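Local coordinates for transferrin binding protein B (Actinobacillus suis, PDB 3PQU) that probably captures host transferrin at the outer membrane as the lipoprotein part of the receptor through which this porcine pathogen acquires iron, at residues I48-N52 / D67-L72; F127-E133 / F145-G151; S230-A234 / V321-K325; L242-R248 / V260-I266. All coordinates share one frame; numbering follows the deposited sequence.

Contact 1: residues I48-N52 / D67-L72; sequences IPRRN and DTTDEL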
# COMPACT_ATOMS: atom_id res chain seq x y z
N ILE A 48 -1.11 -22.91 -2.59
CA ILE A 48 -1.77 -23.73 -3.62
C ILE A 48 -2.36 -24.98 -2.95
O ILE A 48 -1.62 -25.74 -2.32
CB ILE A 48 -0.75 -24.13 -4.75
CG1 ILE A 48 -0.24 -22.88 -5.50
CG2 ILE A 48 -1.37 -25.12 -5.76
CD1 ILE A 48 0.94 -23.16 -6.53
N PRO A 49 -3.69 -25.19 -3.05
CA PRO A 49 -4.30 -26.35 -2.37
C PRO A 49 -3.87 -27.69 -2.94
O PRO A 49 -3.66 -27.82 -4.16
CB PRO A 49 -5.81 -26.14 -2.59
CG PRO A 49 -5.97 -24.65 -2.73
CD PRO A 49 -4.72 -24.23 -3.52
N ARG A 50 -3.72 -28.68 -2.05
CA ARG A 50 -3.22 -30.03 -2.36
C ARG A 50 -4.11 -30.99 -1.59
O ARG A 50 -4.31 -30.80 -0.40
CB ARG A 50 -1.77 -30.18 -1.85
CG ARG A 50 -0.68 -29.56 -2.74
CD ARG A 50 0.46 -28.96 -1.93
NE ARG A 50 1.23 -29.93 -1.13
CZ ARG A 50 2.22 -30.68 -1.60
NH1 ARG A 50 2.57 -30.62 -2.89
NH2 ARG A 50 2.85 -31.52 -0.80
N ARG A 51 -4.63 -32.02 -2.24
CA ARG A 51 -5.52 -32.95 -1.54
C ARG A 51 -4.75 -33.86 -0.59
O ARG A 51 -3.66 -34.30 -0.91
CB ARG A 51 -6.31 -33.82 -2.52
CG ARG A 51 -7.44 -34.62 -1.86
CD ARG A 51 -8.32 -35.26 -2.90
NE ARG A 51 -7.59 -36.22 -3.74
CZ ARG A 51 -7.49 -37.51 -3.46
NH1 ARG A 51 -8.04 -37.98 -2.35
NH2 ARG A 51 -6.81 -38.32 -4.26
N ASN A 52 -5.29 -34.10 0.60
CA ASN A 52 -4.70 -35.08 1.50
C ASN A 52 -5.14 -36.45 1.01
O ASN A 52 -6.33 -36.79 1.08
CB ASN A 52 -5.18 -34.88 2.95
CG ASN A 52 -4.50 -35.84 3.92
OD1 ASN A 52 -3.68 -36.67 3.50
ND2 ASN A 52 -4.84 -35.75 5.21
N ASP A 67 -10.14 -37.95 1.83
CA ASP A 67 -10.63 -36.61 1.53
C ASP A 67 -10.96 -36.48 0.05
O ASP A 67 -10.23 -36.99 -0.82
CB ASP A 67 -9.57 -35.56 1.88
CG ASP A 67 -9.33 -35.44 3.37
OD1 ASP A 67 -9.87 -36.28 4.12
OD2 ASP A 67 -8.60 -34.52 3.78
N THR A 68 -12.07 -35.81 -0.25
CA THR A 68 -12.42 -35.51 -1.64
C THR A 68 -12.17 -34.05 -2.01
O THR A 68 -12.37 -33.67 -3.16
CB THR A 68 -13.90 -35.76 -1.92
OG1 THR A 68 -14.69 -34.91 -1.06
CG2 THR A 68 -14.26 -37.24 -1.66
N THR A 69 -11.76 -33.23 -1.04
CA THR A 69 -11.56 -31.81 -1.27
C THR A 69 -10.37 -31.21 -0.53
O THR A 69 -9.89 -31.77 0.45
CB THR A 69 -12.77 -31.01 -0.78
OG1 THR A 69 -12.83 -31.09 0.65
CG2 THR A 69 -14.08 -31.55 -1.37
N ASP A 70 -9.93 -30.04 -0.98
CA ASP A 70 -9.08 -29.18 -0.18
C ASP A 70 -9.47 -27.75 -0.52
O ASP A 70 -9.22 -27.26 -1.63
CB ASP A 70 -7.58 -29.42 -0.41
CG ASP A 70 -6.71 -28.68 0.60
OD1 ASP A 70 -5.73 -28.02 0.20
OD2 ASP A 70 -7.03 -28.73 1.81
N GLU A 71 -10.08 -27.08 0.44
CA GLU A 71 -10.82 -25.84 0.18
C GLU A 71 -9.94 -24.60 0.21
O GLU A 71 -8.90 -24.58 0.83
CB GLU A 71 -11.96 -25.69 1.22
CG GLU A 71 -12.97 -26.81 1.12
CD GLU A 71 -14.12 -26.62 2.09
OE1 GLU A 71 -15.08 -27.42 2.05
OE2 GLU A 71 -14.07 -25.65 2.90
N LEU A 72 -10.38 -23.58 -0.51
CA LEU A 72 -9.81 -22.25 -0.32
C LEU A 72 -10.70 -21.55 0.70
O LEU A 72 -11.90 -21.73 0.71
CB LEU A 72 -9.82 -21.49 -1.65
CG LEU A 72 -8.80 -21.89 -2.71
CD1 LEU A 72 -9.13 -21.25 -4.07
CD2 LEU A 72 -7.40 -21.50 -2.25
O HOH W 1 -3.35 -28.32 0.90
O HOH W 2 -7.56 -32.70 1.70
O HOH W 3 -7.40 -37.98 3.30
O HOH W 4 -7.25 -34.08 5.89
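R51 and D70 have the nearest CA atoms, 5.4 Å apart, as 49-52 and 67-72 run in nearly opposite directions without pairing as strands. Side chains and water join them instead. The carboxylate of D70 reaches the other backbone through OD1, which accepts from R50 N at 3.1 Å on its anti side, tilted well out of the carboxylate plane, a rather bent bond with 142° at the hydrogen. R51 works at the other end: its chain turns at chi3 (62°) after an extended start, and NH1 then meets D67 O at 2.8 Å, near the edge of the guanidinium and almost in line with the carbonyl bond. Two waters bridge N52 and D67; one is held by N52 N, D67 OD2 and T69 O together, the other by N52 O and D67 N, so much of the polar seam is closed by solvent. The apolar end is tight, P49 CG lying 3.5 Å from L72 CD2 where the two side chains cross at about a right angle. Beyond the pair, K63 forms a salt bridge with D67. In the N-lobe handle the loop after strand 43-47 thus lies against the short strand 69-70, whose D70 bonds through its backbone to V182 of strand 170-183, while P49 and R51 also pack on that long strand.

Contact 2: residues F127-E133 / F145-G151; sequences FDESYSE and FKNGIDG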
# COMPACT_ATOMS: atom_id res chain seq x y z
N PHE A 127 7.00 -21.71 -6.59
CA PHE A 127 6.65 -23.09 -6.29
C PHE A 127 7.76 -24.11 -6.51
O PHE A 127 8.73 -23.85 -7.23
CB PHE A 127 5.41 -23.48 -7.11
CG PHE A 127 5.71 -23.76 -8.57
CD1 PHE A 127 5.92 -25.06 -9.01
CD2 PHE A 127 5.79 -22.71 -9.49
CE1 PHE A 127 6.23 -25.32 -10.36
CE2 PHE A 127 6.08 -22.96 -10.83
CZ PHE A 127 6.30 -24.26 -11.28
N ASP A 128 7.59 -25.25 -5.86
CA ASP A 128 8.42 -26.43 -6.06
C ASP A 128 7.59 -27.36 -6.94
O ASP A 128 6.45 -27.68 -6.62
CB ASP A 128 8.74 -27.08 -4.69
CG ASP A 128 9.67 -28.29 -4.80
OD1 ASP A 128 9.62 -29.01 -5.81
OD2 ASP A 128 10.44 -28.55 -3.87
N GLU A 129 8.14 -27.77 -8.07
CA GLU A 129 7.37 -28.60 -9.01
C GLU A 129 6.90 -29.92 -8.39
O GLU A 129 5.85 -30.44 -8.75
CB GLU A 129 8.22 -28.93 -10.24
CG GLU A 129 7.56 -29.84 -11.23
CD GLU A 129 8.43 -30.09 -12.45
OE1 GLU A 129 8.94 -29.10 -13.03
OE2 GLU A 129 8.61 -31.26 -12.85
N SER A 130 7.69 -30.49 -7.49
CA SER A 130 7.33 -31.79 -6.95
C SER A 130 7.87 -32.00 -5.55
O SER A 130 9.05 -32.32 -5.38
CB SER A 130 7.81 -32.93 -7.87
OG SER A 130 7.29 -34.18 -7.44
N TYR A 131 6.97 -31.87 -4.58
CA TYR A 131 7.33 -31.93 -3.16
C TYR A 131 6.35 -32.81 -2.38
O TYR A 131 5.14 -32.66 -2.46
CB TYR A 131 7.36 -30.51 -2.54
CG TYR A 131 7.59 -30.53 -1.04
CD1 TYR A 131 8.87 -30.77 -0.51
CD2 TYR A 131 6.54 -30.35 -0.15
CE1 TYR A 131 9.09 -30.82 0.87
CE2 TYR A 131 6.75 -30.39 1.24
CZ TYR A 131 8.02 -30.63 1.73
OH TYR A 131 8.22 -30.67 3.09
N SER A 132 6.89 -33.73 -1.61
CA SER A 132 6.09 -34.74 -0.96
C SER A 132 6.01 -34.45 0.54
O SER A 132 7.04 -34.35 1.21
CB SER A 132 6.73 -36.11 -1.21
OG SER A 132 6.09 -37.11 -0.44
N GLU A 133 4.80 -34.29 1.06
CA GLU A 133 4.63 -34.14 2.51
C GLU A 133 3.93 -35.37 3.06
O GLU A 133 2.79 -35.67 2.69
CB GLU A 133 3.82 -32.89 2.86
CG GLU A 133 3.65 -32.69 4.37
CD GLU A 133 2.67 -31.58 4.74
OE1 GLU A 133 2.72 -31.07 5.88
OE2 GLU A 133 1.85 -31.21 3.88
N PHE A 145 -0.76 -37.10 3.54
CA PHE A 145 0.04 -37.40 2.36
C PHE A 145 -0.37 -36.52 1.21
O PHE A 145 -1.45 -36.70 0.65
CB PHE A 145 -0.10 -38.87 1.95
CG PHE A 145 0.59 -39.18 0.65
CD1 PHE A 145 1.85 -38.66 0.39
CD2 PHE A 145 -0.02 -39.98 -0.31
CE1 PHE A 145 2.50 -38.93 -0.81
CE2 PHE A 145 0.63 -40.26 -1.51
CZ PHE A 145 1.88 -39.74 -1.77
N LYS A 146 0.49 -35.56 0.88
CA LYS A 146 0.27 -34.64 -0.23
C LYS A 146 1.51 -34.66 -1.12
O LYS A 146 2.63 -34.88 -0.65
CB LYS A 146 -0.01 -33.23 0.29
CG LYS A 146 -1.24 -33.13 1.23
CD LYS A 146 -1.41 -31.70 1.80
CE LYS A 146 -2.76 -31.51 2.48
NZ LYS A 146 -2.88 -30.16 3.10
N ASN A 147 1.32 -34.46 -2.42
CA ASN A 147 2.44 -34.55 -3.36
C ASN A 147 2.22 -33.72 -4.60
O ASN A 147 1.10 -33.30 -4.88
CB ASN A 147 2.73 -36.01 -3.73
CG ASN A 147 4.13 -36.18 -4.30
OD1 ASN A 147 5.00 -35.33 -4.11
ND2 ASN A 147 4.35 -37.26 -5.03
N GLY A 148 3.30 -33.44 -5.34
CA GLY A 148 3.20 -32.60 -6.52
C GLY A 148 3.54 -31.13 -6.25
O GLY A 148 4.34 -30.83 -5.37
N ILE A 149 2.96 -30.23 -7.03
CA ILE A 149 3.26 -28.79 -6.88
C ILE A 149 3.02 -28.29 -5.46
O ILE A 149 1.99 -28.61 -4.86
CB ILE A 149 2.49 -27.93 -7.92
CG1 ILE A 149 3.10 -28.12 -9.31
CG2 ILE A 149 2.48 -26.41 -7.55
CD1 ILE A 149 2.30 -27.45 -10.41
N ASP A 150 3.97 -27.54 -4.93
CA ASP A 150 3.82 -26.92 -3.62
C ASP A 150 4.29 -25.49 -3.73
O ASP A 150 5.44 -25.26 -4.11
CB ASP A 150 4.68 -27.63 -2.55
CG ASP A 150 4.38 -27.13 -1.15
OD1 ASP A 150 5.31 -26.92 -0.35
OD2 ASP A 150 3.19 -26.93 -0.86
N GLY A 151 3.43 -24.53 -3.40
CA GLY A 151 3.84 -23.14 -3.52
C GLY A 151 2.71 -22.18 -3.26
O GLY A 151 1.75 -22.54 -2.58
O HOH W 5 7.57 -35.44 -4.91
O HOH W 6 -0.24 -28.89 4.34
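F127 and G151 form an antiparallel non-hydrogen-bonded pair whose CA atoms approach to 3.9 Å, the start of two short antiparallel pairings separated by an irregular stretch in the N-lobe handle: strand 121-128 pairs with 150-157, then, after a shift of one residue, E133 pairs with K146 of the small two-stranded sheet. D128 and D150 exchange two backbone hydrogen bonds, as do E133 and K146, and in the irregular part between them Y131 N donates to G148 O at 2.9 Å. The backbone shape of G148 (phi 96°) calls for glycine, because a CB would collide with the carbonyl O of N147, and at G151 the lack of a side chain permits the close approach of F127. The F127 ring, raised over its own backbone by chi1 of 76°, touches I149 CG2 through CD1 at 4.0 Å. Y131 and D150 lie side by side and point the same way, with CD2 of the ring 3.6 Å from D150 OD1 and the ring and carboxylate planes only 20° apart. K97 ties this pair together from outside, by a salt bridge to D150 and a cation-pi contact with Y131. E133 and K146 also run alongside each other, but their charged ends stay 4.9 Å apart from OE2 to NZ and are joined by a water. D128 OD1 accepts from S130 N in an Asx turn where the strand ends, S100 also bonding to OD1 and T98 to OD2. Nearby, a second water lies 2.8 Å from S130 OG and 2.7 Å from N147 OD1.

Contact 3: residues S230-A234 / V321-K325; sequences SSEFA and VFAAK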
# COMPACT_ATOMS: atom_id res chain seq x y z
N SER A 230 -2.73 -12.89 -19.84
CA SER A 230 -2.46 -11.46 -20.00
C SER A 230 -3.61 -10.63 -19.44
O SER A 230 -4.77 -11.06 -19.40
CB SER A 230 -2.21 -11.12 -21.48
OG SER A 230 -3.35 -11.43 -22.26
N SER A 231 -3.28 -9.42 -19.01
CA SER A 231 -4.28 -8.53 -18.45
C SER A 231 -4.18 -7.17 -19.13
O SER A 231 -3.10 -6.74 -19.55
CB SER A 231 -4.09 -8.38 -16.94
OG SER A 231 -2.89 -7.71 -16.61
N GLU A 232 -5.31 -6.49 -19.23
CA GLU A 232 -5.30 -5.11 -19.69
C GLU A 232 -6.32 -4.29 -18.90
O GLU A 232 -7.43 -4.76 -18.63
CB GLU A 232 -5.57 -5.02 -21.19
CG GLU A 232 -5.36 -3.60 -21.72
CD GLU A 232 -5.37 -3.50 -23.24
OE1 GLU A 232 -5.04 -4.51 -23.91
OE2 GLU A 232 -5.70 -2.41 -23.75
N PHE A 233 -5.92 -3.09 -18.50
CA PHE A 233 -6.83 -2.19 -17.78
C PHE A 233 -6.91 -0.79 -18.40
O PHE A 233 -5.92 -0.27 -18.92
CB PHE A 233 -6.41 -2.06 -16.32
CG PHE A 233 -6.32 -3.37 -15.60
CD1 PHE A 233 -7.39 -3.85 -14.87
CD2 PHE A 233 -5.15 -4.13 -15.64
CE1 PHE A 233 -7.32 -5.07 -14.19
CE2 PHE A 233 -5.06 -5.34 -14.98
CZ PHE A 233 -6.16 -5.82 -14.24
N ALA A 234 -8.09 -0.18 -18.32
CA ALA A 234 -8.28 1.20 -18.75
C ALA A 234 -8.69 2.00 -17.51
O ALA A 234 -9.78 1.80 -16.98
CB ALA A 234 -9.37 1.27 -19.84
N VAL A 321 -4.62 -13.28 -8.84
CA VAL A 321 -3.88 -12.04 -8.68
C VAL A 321 -3.61 -11.45 -10.08
O VAL A 321 -3.77 -12.14 -11.07
CB VAL A 321 -2.56 -12.26 -7.92
CG1 VAL A 321 -2.82 -12.87 -6.55
CG2 VAL A 321 -1.59 -13.15 -8.74
N PHE A 322 -3.22 -10.19 -10.14
CA PHE A 322 -2.92 -9.53 -11.41
C PHE A 322 -1.97 -8.36 -11.15
O PHE A 322 -1.89 -7.87 -10.03
CB PHE A 322 -4.20 -9.06 -12.13
CG PHE A 322 -5.12 -8.21 -11.26
CD1 PHE A 322 -4.95 -6.81 -11.16
CD2 PHE A 322 -6.16 -8.81 -10.55
CE1 PHE A 322 -5.79 -6.06 -10.37
CE2 PHE A 322 -7.01 -8.05 -9.74
CZ PHE A 322 -6.83 -6.68 -9.65
N ALA A 323 -1.23 -7.96 -12.18
CA ALA A 323 -0.25 -6.90 -12.08
C ALA A 323 -0.07 -6.33 -13.47
O ALA A 323 -0.09 -7.07 -14.44
CB ALA A 323 1.09 -7.44 -11.56
N ALA A 324 0.12 -5.02 -13.56
CA ALA A 324 0.22 -4.39 -14.88
C ALA A 324 0.94 -3.04 -14.76
O ALA A 324 1.00 -2.45 -13.68
CB ALA A 324 -1.19 -4.21 -15.47
N LYS A 325 1.49 -2.56 -15.86
CA LYS A 325 2.14 -1.26 -15.84
C LYS A 325 1.68 -0.42 -17.01
O LYS A 325 1.24 -0.95 -18.02
CB LYS A 325 3.66 -1.39 -15.85
CG LYS A 325 4.26 -1.89 -17.12
CD LYS A 325 5.78 -1.71 -17.09
CE LYS A 325 6.44 -2.49 -18.22
NZ LYS A 325 7.94 -2.45 -18.18
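F233 and F322 meet obliquely, F233 CZ lying 3.5 Å from F322 CD1. The ring centroids are 5.3 Å apart and the planes meet at 39°, while the two side chains cross at about a right angle. With chi1 of 52°, F322 has its CG between its own backbone N and carbonyl carbon, which stands the ring up from strand 318-326 to meet F233. The third large contributor is S231, which shares the inward side of its strand with F233. Its OG lies 3.6 Å from A323 O and close to the methyl of A324, but hydrogen-bonds to T175 O of strand 170-183. The small A324 lies beside the F233 ring, its CB 4.0 Å from CD2. M307 touches both F233 and A324, and W176 packs on F322, so the aromatic pair is embedded among side chains of other strands. The strand axes pass 7.4 Å apart at 62°, and both strands bond to strand 170-183, which lies between them in the sheet. Residues that face each other across a strongly coiled sheet in this way are characteristic of the closed interior of a beta barrel, here that of the N-lobe.

Contact 4: residues L242-R248 / V260-I266; sequences LTGSLYR and VTKRYSI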
# COMPACT_ATOMS: atom_id res chain seq x y z
N LEU A 242 -12.18 2.31 -12.98
CA LEU A 242 -11.38 1.59 -13.96
C LEU A 242 -12.12 0.35 -14.43
O LEU A 242 -12.97 -0.19 -13.72
CB LEU A 242 -10.03 1.18 -13.34
CG LEU A 242 -10.04 0.13 -12.23
CD1 LEU A 242 -10.13 -1.29 -12.77
CD2 LEU A 242 -8.79 0.28 -11.36
N THR A 243 -11.74 -0.12 -15.61
CA THR A 243 -12.24 -1.39 -16.11
C THR A 243 -11.05 -2.20 -16.59
O THR A 243 -9.93 -1.69 -16.68
CB THR A 243 -13.21 -1.19 -17.29
OG1 THR A 243 -12.51 -0.58 -18.38
CG2 THR A 243 -14.43 -0.33 -16.89
N GLY A 244 -11.29 -3.46 -16.92
CA GLY A 244 -10.22 -4.27 -17.46
C GLY A 244 -10.69 -5.62 -17.95
O GLY A 244 -11.87 -5.98 -17.83
N SER A 245 -9.75 -6.39 -18.48
CA SER A 245 -10.02 -7.68 -19.08
C SER A 245 -8.89 -8.65 -18.75
O SER A 245 -7.72 -8.26 -18.74
CB SER A 245 -10.12 -7.51 -20.61
OG SER A 245 -11.27 -6.78 -20.96
N LEU A 246 -9.22 -9.91 -18.50
CA LEU A 246 -8.20 -10.93 -18.30
C LEU A 246 -8.36 -12.02 -19.34
O LEU A 246 -9.46 -12.56 -19.50
CB LEU A 246 -8.29 -11.54 -16.89
CG LEU A 246 -8.42 -10.54 -15.73
CD1 LEU A 246 -8.54 -11.31 -14.40
CD2 LEU A 246 -7.22 -9.63 -15.69
N TYR A 247 -7.25 -12.37 -20.00
CA TYR A 247 -7.27 -13.27 -21.14
C TYR A 247 -6.43 -14.53 -20.91
O TYR A 247 -5.42 -14.48 -20.21
CB TYR A 247 -6.69 -12.57 -22.38
CG TYR A 247 -7.48 -11.37 -22.84
CD1 TYR A 247 -8.52 -11.51 -23.76
CD2 TYR A 247 -7.16 -10.08 -22.39
CE1 TYR A 247 -9.25 -10.40 -24.20
CE2 TYR A 247 -7.87 -8.97 -22.84
CZ TYR A 247 -8.91 -9.14 -23.74
OH TYR A 247 -9.62 -8.04 -24.18
N ARG A 248 -6.86 -15.63 -21.52
CA ARG A 248 -6.06 -16.85 -21.58
C ARG A 248 -5.58 -17.01 -23.01
O ARG A 248 -6.39 -17.05 -23.97
CB ARG A 248 -6.90 -18.08 -21.15
CG ARG A 248 -6.16 -19.44 -21.20
CD ARG A 248 -7.14 -20.62 -21.11
NE ARG A 248 -6.49 -21.92 -20.99
CZ ARG A 248 -6.22 -22.72 -22.02
NH1 ARG A 248 -6.54 -22.36 -23.25
NH2 ARG A 248 -5.63 -23.89 -21.82
N VAL A 260 -7.36 -17.37 -28.22
CA VAL A 260 -7.31 -16.35 -27.19
C VAL A 260 -8.72 -16.15 -26.62
O VAL A 260 -9.63 -15.78 -27.36
CB VAL A 260 -6.79 -15.03 -27.76
CG1 VAL A 260 -6.85 -13.92 -26.69
CG2 VAL A 260 -5.38 -15.20 -28.30
N THR A 261 -8.92 -16.42 -25.33
CA THR A 261 -10.25 -16.24 -24.76
C THR A 261 -10.26 -15.30 -23.57
O THR A 261 -9.38 -15.35 -22.72
CB THR A 261 -10.92 -17.58 -24.38
OG1 THR A 261 -10.06 -18.33 -23.53
CG2 THR A 261 -11.23 -18.40 -25.63
N LYS A 262 -11.25 -14.42 -23.53
CA LYS A 262 -11.42 -13.55 -22.38
C LYS A 262 -12.12 -14.34 -21.27
O LYS A 262 -13.22 -14.85 -21.46
CB LYS A 262 -12.23 -12.30 -22.73
CG LYS A 262 -12.31 -11.32 -21.55
CD LYS A 262 -13.30 -10.18 -21.81
CE LYS A 262 -12.92 -9.40 -23.05
NZ LYS A 262 -13.75 -8.16 -23.22
N ARG A 263 -11.46 -14.44 -20.12
CA ARG A 263 -12.00 -15.15 -18.96
C ARG A 263 -12.78 -14.22 -18.02
O ARG A 263 -13.73 -14.64 -17.37
CB ARG A 263 -10.86 -15.78 -18.15
CG ARG A 263 -10.17 -16.94 -18.83
CD ARG A 263 -11.05 -18.17 -18.79
NE ARG A 263 -10.26 -19.38 -18.61
CZ ARG A 263 -10.71 -20.60 -18.86
NH1 ARG A 263 -11.94 -20.77 -19.32
NH2 ARG A 263 -9.92 -21.65 -18.68
N TYR A 264 -12.35 -12.96 -17.93
CA TYR A 264 -12.97 -12.02 -16.98
C TYR A 264 -13.01 -10.59 -17.49
O TYR A 264 -12.12 -10.15 -18.23
CB TYR A 264 -12.19 -12.01 -15.66
CG TYR A 264 -12.46 -13.14 -14.72
CD1 TYR A 264 -13.62 -13.16 -13.93
CD2 TYR A 264 -11.55 -14.19 -14.59
CE1 TYR A 264 -13.87 -14.21 -13.06
CE2 TYR A 264 -11.78 -15.22 -13.73
CZ TYR A 264 -12.94 -15.23 -12.96
OH TYR A 264 -13.14 -16.27 -12.09
N SER A 265 -14.06 -9.87 -17.08
CA SER A 265 -14.11 -8.40 -17.18
C SER A 265 -14.01 -7.85 -15.77
O SER A 265 -14.54 -8.42 -14.82
CB SER A 265 -15.45 -7.89 -17.79
OG SER A 265 -15.63 -8.30 -19.13
N ILE A 266 -13.39 -6.69 -15.62
CA ILE A 266 -13.20 -6.16 -14.28
C ILE A 266 -13.74 -4.74 -14.18
O ILE A 266 -13.64 -3.97 -15.13
CB ILE A 266 -11.69 -6.20 -13.92
CG1 ILE A 266 -11.26 -7.65 -13.66
CG2 ILE A 266 -11.41 -5.29 -12.74
CD1 ILE A 266 -9.80 -7.79 -13.33
O HOH W 7 -14.06 -6.64 -21.11
O HOH W 8 -7.60 -19.88 -24.63
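A classic beta bulge interrupts the antiparallel hairpin made by strands 241-249 and 260-271: R263 and Y264 both face L246. The carbonyl of L246 receives R263 N at 2.8 Å and, more weakly, Y264 N at 3.3 Å, so one oxygen serves two donors, and the pairing beyond moves by one residue to Y247 with K262 and R248 with T261. On the face of L246, Y264 and I266 the contact is apolar; L246 CD1 lies 3.9 Å from both Y264 CB and I266 CD1. R248 shares that face, and the R263 side chain runs alongside it, their guanidinium planes 65° apart. Their like charges have partners elsewhere, R248 in a salt bridge with D207 and R263 in a cation-pi contact with F289, which may offset their repulsion. On the other face, K262 bends at chi3 (-58°) and runs past the Y247 ring, its CB 3.8 Å from CE1. K262 NZ then reaches a water at 2.6 Å that also binds S245 OG and S265 OG, the latter hydrogen-bonded to E282 too. I266 touches F233 and L246 touches W176; in mid-hairpin L246, Y264 and I266 thus face inward and S245, K262 and S265 outward, as in a beta-barrel wall.

Along the chain, contacts 1 and 2 follow one another within the N-lobe handle, and contact 4 is nested inside the long loop that contact 3 closes in the N-lobe barrel. The handle contacts have centres 13 Å apart and touch directly: R50 NH1 hydrogen-bonds to I149 O and I48 N to G151 O. Contacts 3 and 4 are only 9 Å apart, because strands 229-236 and 241-249 are neighbours in one sheet. Between the pairs the centres lie about 27 to 30 Å apart without touching. Handle and barrel are thus each held by their own contacts, with strand 69-70 of contact 1 pairing onto the barrel strand 170-183.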